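Local coordinates for protein transcription factor GAMBIF1 (Anopheles gambiae, PDB 1BVO) that binds DNA through its Rel homology specificity domain and probably activates transcription by RNA polymerase II as a Dorsal-like immune factor, at residues R51-V56 / G157-P162; S57-E62 / R144-V149. One frame throughout, in Å; residues are numbered along the deposited sequence.

Overall arrangement
After strands 2-7 and 42-46 of a separate sheet, the chain enters the five-stranded sheet of the Rel homology domain on strand 52-59, whose first half serves contact 1 and whose end serves contact 2. It then runs through strand 83-87 and helix 107-120 before strand 142-152 returns beside strand 52-59. Contact 2 (57-62 with 144-149) closes that loop. After a short turn, strand 159-172 begins on the far side of 142-152, and from its start the side chain of Phe159 reaches across to 51-56, closing the wider loop of contact 1. Contact 2 thus nests inside contact 1, their centres about 16 Å apart; they touch where Val55 O lies 2.7 Å from Gln148 N, probably a hydrogen bond.

Contact 1 (R51-V56 / G157-P162); sequences RAVVVV and GRFTEP
At one end of the five-stranded antiparallel sheet of the Rel homology domain, Phe159 reaches across strand 142-152 to touch Val53 on the next strand but one and Arg51 just before that strand. No hydrogen bond joins 51-56 to 157-162, since strand 142-152 lies between them and pairs through its backbone with 51-56, Arg51 bonding to Glu152 and Val53 to Phe150. The contact therefore rests on the Phe159 side chain, which packs against side chains and a little backbone of 51-53. Val53 sets CG1 over one face of the ring, 3.6 Å from its centroid and only 1° off the normal, a CH-pi contact. Its second methyl, CG2, comes down beside the root of the ring, 3.6 Å from Phe159 CG. This double touch follows from chi1 of -62°, which turns CG1 anti to the carbonyl carbon and leaves CG2 between N and C.

The far rim of the phenyl ring meets Arg51. Arg51 CB stands at the ring edge, 3.4 Å from Phe159 CE2, and Ala52 N lies at that same edge. Bends at chi2 and chi3 fold the arginine chain back, bringing one face of its guanidinium over Phe159 CZ, which is 3.6 Å from Arg51 NH2. The two planes stand 84° apart, so the rim of the ring points at the flat face of the cation. A salt bridge from Arg51 NE to Glu87 on strand 83-87 holds the polar end. Nearby, Thr160 and Glu161 both face Leu151, a classic beta bulge just beyond the phenylalanine. Lying about 18 Å from the DNA at its nearest atom, this is surface packing across three strands of the immunoglobulin-like beta sandwich of Rel proteins.

Contact 2 (S57-E62 / R144-V149); sequences SCVTKE and RLCFQV
Arg144, Cys146 and Val59 carry most of this antiparallel pairing, in which the end of strand 52-59 lies against strand 142-152 in the immunoglobulin-like Rel homology domain. Val59 and Arg144 form a hydrogen-bonded pair: Val59 N gives to Arg144 O at 3.0 Å, and Arg144 N returns a bond to Val59 O. Two residues along, Ser57 and Cys146 form the next such pair. Between them, Cys58 and Leu145 make the non-hydrogen-bonded pair, their side chains on the opposite face of the sheet from the other four.

On the face of Val59, Arg144 and Cys146, the valine spreads its two methyls over both neighbours. Val59 CG1 closes on Cys146 CB at 3.3 Å, while CG2 lies alongside Arg144 CB at 4.0 Å. Cys146 SG lies farther from Val59 CG1, at 3.9 Å. Ser57 OG on this face shares a water with Gln148 OE1.

Beyond the last strand pair, the Arg144 chain runs extended from CG to NE past Thr60 and Lys61, and its NH1 bonds to Ser168 O on strand 159-172. The Lys61 amine instead turns away to a salt bridge with Asp139. Side-on, two arginine nitrogens grip a single acceptor lying almost in the guanidinium plane: Arg144 NH2 reaches Lys61 O at 2.7 Å on a lone pair, and Arg144 NE reaches Lys61 O at 2.8 Å, tilted 28° from the carbonyl plane.

Contact 1 (R51-V56 / G157-P162)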
loop_
_atom_site.group_PDB
_atom_site.type_symbol
_atom_site.label_atom_id
_atom_site.label_comp_id
_atom_site.label_asym_id
_atom_site.label_seq_id
_atom_site.Cartn_x
_atom_site.Cartn_y
_atom_site.Cartn_z
ATOM N N ARG C 51 41.543 16.959 -7.910
ATOM C CA ARG C 51 40.106 17.079 -7.721
ATOM C C ARG C 51 39.443 15.838 -8.286
ATOM O O ARG C 51 39.857 15.349 -9.349
ATOM C CB ARG C 51 39.549 18.255 -8.525
ATOM C CG ARG C 51 40.225 19.578 -8.315
ATOM C CD ARG C 51 39.822 20.246 -7.037
ATOM N NE ARG C 51 38.390 20.540 -6.907
ATOM C CZ ARG C 51 37.688 21.384 -7.663
ATOM N NH1 ARG C 51 38.263 22.027 -8.674
ATOM N NH2 ARG C 51 36.435 21.683 -7.304
ATOM N N ALA C 52 38.390 15.369 -7.623
ATOM C CA ALA C 52 37.650 14.216 -8.107
ATOM C C ALA C 52 36.408 13.978 -7.293
ATOM O O ALA C 52 36.448 13.880 -6.072
ATOM C CB ALA C 52 38.519 12.969 -8.114
ATOM N N VAL C 53 35.292 13.904 -7.996
ATOM C CA VAL C 53 34.027 13.679 -7.346
ATOM C C VAL C 53 33.637 12.223 -7.502
ATOM O O VAL C 53 34.273 11.469 -8.257
ATOM C CB VAL C 53 32.960 14.609 -7.933
ATOM C CG1 VAL C 53 33.357 16.050 -7.675
ATOM C CG2 VAL C 53 32.822 14.367 -9.432
ATOM N N VAL C 54 32.638 11.800 -6.746
ATOM C CA VAL C 54 32.177 10.435 -6.821
ATOM C C VAL C 54 30.664 10.420 -6.780
ATOM O O VAL C 54 30.027 11.185 -6.061
ATOM C CB VAL C 54 32.741 9.582 -5.672
ATOM C CG1 VAL C 54 32.039 9.905 -4.358
ATOM C CG2 VAL C 54 32.619 8.099 -5.995
ATOM N N VAL C 55 30.103 9.597 -7.649
ATOM C CA VAL C 55 28.669 9.416 -7.744
ATOM C C VAL C 55 28.375 8.014 -7.272
ATOM O O VAL C 55 28.941 7.031 -7.777
ATOM C CB VAL C 55 28.177 9.521 -9.190
ATOM C CG1 VAL C 55 26.684 9.202 -9.268
ATOM C CG2 VAL C 55 28.450 10.906 -9.731
ATOM N N VAL C 56 27.498 7.909 -6.296
ATOM C CA VAL C 56 27.127 6.626 -5.764
ATOM C C VAL C 56 25.648 6.445 -6.057
ATOM O O VAL C 56 24.863 7.392 -5.949
ATOM C CB VAL C 56 27.363 6.555 -4.248
ATOM C CG1 VAL C 56 27.112 5.140 -3.748
ATOM C CG2 VAL C 56 28.766 7.009 -3.917
ATOM N N GLY C 157 37.281 22.733 -13.060
ATOM C CA GLY C 157 35.991 22.764 -12.385
ATOM C C GLY C 157 34.983 21.779 -12.948
ATOM O O GLY C 157 33.920 21.557 -12.359
ATOM N N ARG C 158 35.331 21.184 -14.090
ATOM C CA ARG C 158 34.493 20.208 -14.771
ATOM C C ARG C 158 35.105 18.817 -14.602
ATOM O O ARG C 158 36.187 18.549 -15.125
ATOM C CB ARG C 158 34.421 20.542 -16.266
ATOM C CG ARG C 158 33.758 21.873 -16.606
ATOM C CD ARG C 158 32.235 21.782 -16.542
ATOM N NE ARG C 158 31.620 23.105 -16.568
ATOM C CZ ARG C 158 30.513 23.437 -15.909
ATOM N NH1 ARG C 158 29.869 22.542 -15.163
ATOM N NH2 ARG C 158 30.072 24.688 -15.965
ATOM N N PHE C 159 34.456 17.965 -13.813
ATOM C CA PHE C 159 34.913 16.597 -13.592
ATOM C C PHE C 159 34.473 15.803 -14.791
ATOM O O PHE C 159 33.333 15.357 -14.919
ATOM C CB PHE C 159 34.363 16.061 -12.292
ATOM C CG PHE C 159 34.737 16.900 -11.142
ATOM C CD1 PHE C 159 34.017 18.053 -10.866
ATOM C CD2 PHE C 159 35.905 16.651 -10.441
ATOM C CE1 PHE C 159 34.454 18.951 -9.906
ATOM C CE2 PHE C 159 36.352 17.539 -9.478
ATOM C CZ PHE C 159 35.629 18.701 -9.215
ATOM N N THR C 160 35.433 15.666 -15.682
ATOM C CA THR C 160 35.278 15.048 -16.973
ATOM C C THR C 160 35.745 13.621 -17.202
ATOM O O THR C 160 35.059 12.837 -17.857
ATOM C CB THR C 160 35.967 15.999 -17.949
ATOM O OG1 THR C 160 35.056 17.042 -18.302
ATOM C CG2 THR C 160 36.504 15.297 -19.172
ATOM N N GLU C 161 36.920 13.300 -16.692
ATOM C CA GLU C 161 37.495 11.987 -16.884
ATOM C C GLU C 161 36.888 10.970 -15.968
ATOM O O GLU C 161 37.007 11.059 -14.750
ATOM C CB GLU C 161 39.016 12.030 -16.711
ATOM C CG GLU C 161 39.696 13.007 -17.656
ATOM C CD GLU C 161 39.283 12.817 -19.112
ATOM O OE1 GLU C 161 38.762 11.738 -19.485
ATOM O OE2 GLU C 161 39.487 13.769 -19.893
ATOM N N PRO C 162 36.136 10.036 -16.543
ATOM C CA PRO C 162 35.535 9.033 -15.679
ATOM C C PRO C 162 36.429 7.821 -15.538
ATOM O O PRO C 162 37.097 7.405 -16.490
ATOM C CB PRO C 162 34.235 8.709 -16.400
ATOM C CG PRO C 162 34.606 8.818 -17.835
ATOM C CD PRO C 162 35.614 9.963 -17.916
#

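Contact 2 (S57-E62 / R144-V149)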
loop_
_atom_site.group_PDB
_atom_site.type_symbol
_atom_site.label_atom_id
_atom_site.label_comp_id
_atom_site.label_asym_id
_atom_site.label_seq_id
_atom_site.Cartn_x
_atom_site.Cartn_y
_atom_site.Cartn_z
ATOM N N SER C 57 25.297 5.260 -6.543
ATOM C CA SER C 57 23.906 4.934 -6.823
ATOM C C SER C 57 23.759 3.428 -6.712
ATOM O O SER C 57 24.753 2.700 -6.659
ATOM C CB SER C 57 23.458 5.427 -8.204
ATOM O OG SER C 57 24.068 4.713 -9.260
ATOM N N CYS C 58 22.520 2.979 -6.599
ATOM C CA CYS C 58 22.209 1.570 -6.480
ATOM C C CYS C 58 22.114 0.893 -7.832
ATOM O O CYS C 58 21.410 1.370 -8.733
ATOM C CB CYS C 58 20.865 1.390 -5.795
ATOM S SG CYS C 58 20.843 1.736 -4.047
ATOM N N VAL C 59 22.797 -0.228 -7.974
ATOM C CA VAL C 59 22.728 -0.988 -9.198
ATOM C C VAL C 59 22.268 -2.358 -8.706
ATOM O O VAL C 59 22.212 -2.606 -7.496
ATOM C CB VAL C 59 24.079 -1.056 -9.896
ATOM C CG1 VAL C 59 24.606 0.338 -10.141
ATOM C CG2 VAL C 59 25.051 -1.881 -9.087
ATOM N N THR C 60 21.896 -3.228 -9.630
ATOM C CA THR C 60 21.429 -4.571 -9.279
ATOM C C THR C 60 22.573 -5.487 -8.780
ATOM O O THR C 60 23.729 -5.285 -9.166
ATOM C CB THR C 60 20.773 -5.208 -10.516
ATOM O OG1 THR C 60 21.699 -5.169 -11.611
ATOM C CG2 THR C 60 19.518 -4.425 -10.919
ATOM N N LYS C 61 22.264 -6.470 -7.924
ATOM C CA LYS C 61 23.282 -7.430 -7.445
ATOM C C LYS C 61 23.717 -8.179 -8.688
ATOM O O LYS C 61 24.836 -8.681 -8.827
ATOM C CB LYS C 61 22.664 -8.472 -6.491
ATOM C CG LYS C 61 21.206 -8.860 -6.809
ATOM C CD LYS C 61 20.959 -10.372 -6.743
ATOM C CE LYS C 61 19.720 -10.686 -5.928
ATOM N NZ LYS C 61 18.639 -11.407 -6.657
ATOM N N GLU C 62 22.688 -8.298 -9.505
ATOM C CA GLU C 62 22.570 -8.954 -10.779
ATOM C C GLU C 62 23.586 -8.574 -11.889
ATOM O O GLU C 62 23.930 -7.411 -12.059
ATOM C CB GLU C 62 21.080 -8.740 -11.216
ATOM C CG GLU C 62 20.058 -8.869 -9.990
ATOM C CD GLU C 62 18.610 -8.377 -10.200
ATOM O OE1 GLU C 62 18.237 -7.960 -11.298
ATOM O OE2 GLU C 62 17.832 -8.414 -9.232
ATOM N N ARG C 144 23.579 -3.101 -4.726
ATOM C CA ARG C 144 25.007 -2.930 -4.573
ATOM C C ARG C 144 25.168 -1.427 -4.792
ATOM O O ARG C 144 24.346 -0.781 -5.463
ATOM C CB ARG C 144 25.802 -3.665 -5.633
ATOM C CG ARG C 144 25.651 -5.157 -5.710
ATOM C CD ARG C 144 26.573 -5.614 -6.836
ATOM N NE ARG C 144 26.435 -7.003 -7.242
ATOM C CZ ARG C 144 27.291 -7.957 -6.914
ATOM N NH1 ARG C 144 28.353 -7.677 -6.172
ATOM N NH2 ARG C 144 27.097 -9.191 -7.359
ATOM N N LEU C 145 26.157 -0.855 -4.130
ATOM C CA LEU C 145 26.431 0.561 -4.260
ATOM C C LEU C 145 27.362 0.675 -5.448
ATOM O O LEU C 145 28.298 -0.127 -5.602
ATOM C CB LEU C 145 27.137 1.075 -3.004
ATOM C CG LEU C 145 26.315 0.941 -1.724
ATOM C CD1 LEU C 145 27.154 1.306 -0.518
ATOM C CD2 LEU C 145 25.086 1.815 -1.827
ATOM N N CYS C 146 27.100 1.642 -6.309
ATOM C CA CYS C 146 27.958 1.836 -7.462
ATOM C C CYS C 146 28.735 3.133 -7.276
ATOM O O CYS C 146 28.145 4.184 -6.971
ATOM C CB CYS C 146 27.160 1.908 -8.745
ATOM S SG CYS C 146 28.220 1.778 -10.209
ATOM N N PHE C 147 30.055 3.057 -7.404
ATOM C CA PHE C 147 30.877 4.238 -7.235
ATOM C C PHE C 147 31.470 4.673 -8.562
ATOM O O PHE C 147 32.402 4.057 -9.062
ATOM C CB PHE C 147 32.002 3.980 -6.231
ATOM C CG PHE C 147 31.518 3.546 -4.866
ATOM C CD1 PHE C 147 31.201 4.482 -3.897
ATOM C CD2 PHE C 147 31.383 2.202 -4.558
ATOM C CE1 PHE C 147 30.747 4.083 -2.638
ATOM C CE2 PHE C 147 30.933 1.791 -3.314
ATOM C CZ PHE C 147 30.615 2.736 -2.346
ATOM N N GLN C 148 30.894 5.699 -9.166
ATOM C CA GLN C 148 31.453 6.196 -10.415
ATOM C C GLN C 148 32.309 7.382 -10.052
ATOM O O GLN C 148 31.789 8.399 -9.562
ATOM C CB GLN C 148 30.392 6.687 -11.364
ATOM C CG GLN C 148 29.622 5.635 -12.051
ATOM C CD GLN C 148 28.479 6.261 -12.733
ATOM O OE1 GLN C 148 27.524 6.711 -12.076
ATOM N NE2 GLN C 148 28.600 6.426 -14.046
ATOM N N VAL C 149 33.612 7.273 -10.282
ATOM C CA VAL C 149 34.510 8.365 -9.958
ATOM C C VAL C 149 34.852 9.162 -11.210
ATOM O O VAL C 149 35.003 8.592 -12.298
ATOM C CB VAL C 149 35.784 7.853 -9.241
ATOM C CG1 VAL C 149 36.925 8.846 -9.385
ATOM C CG2 VAL C 149 35.490 7.636 -7.765
HETATM O O HOH W 1 26.970 5.148 -9.501
#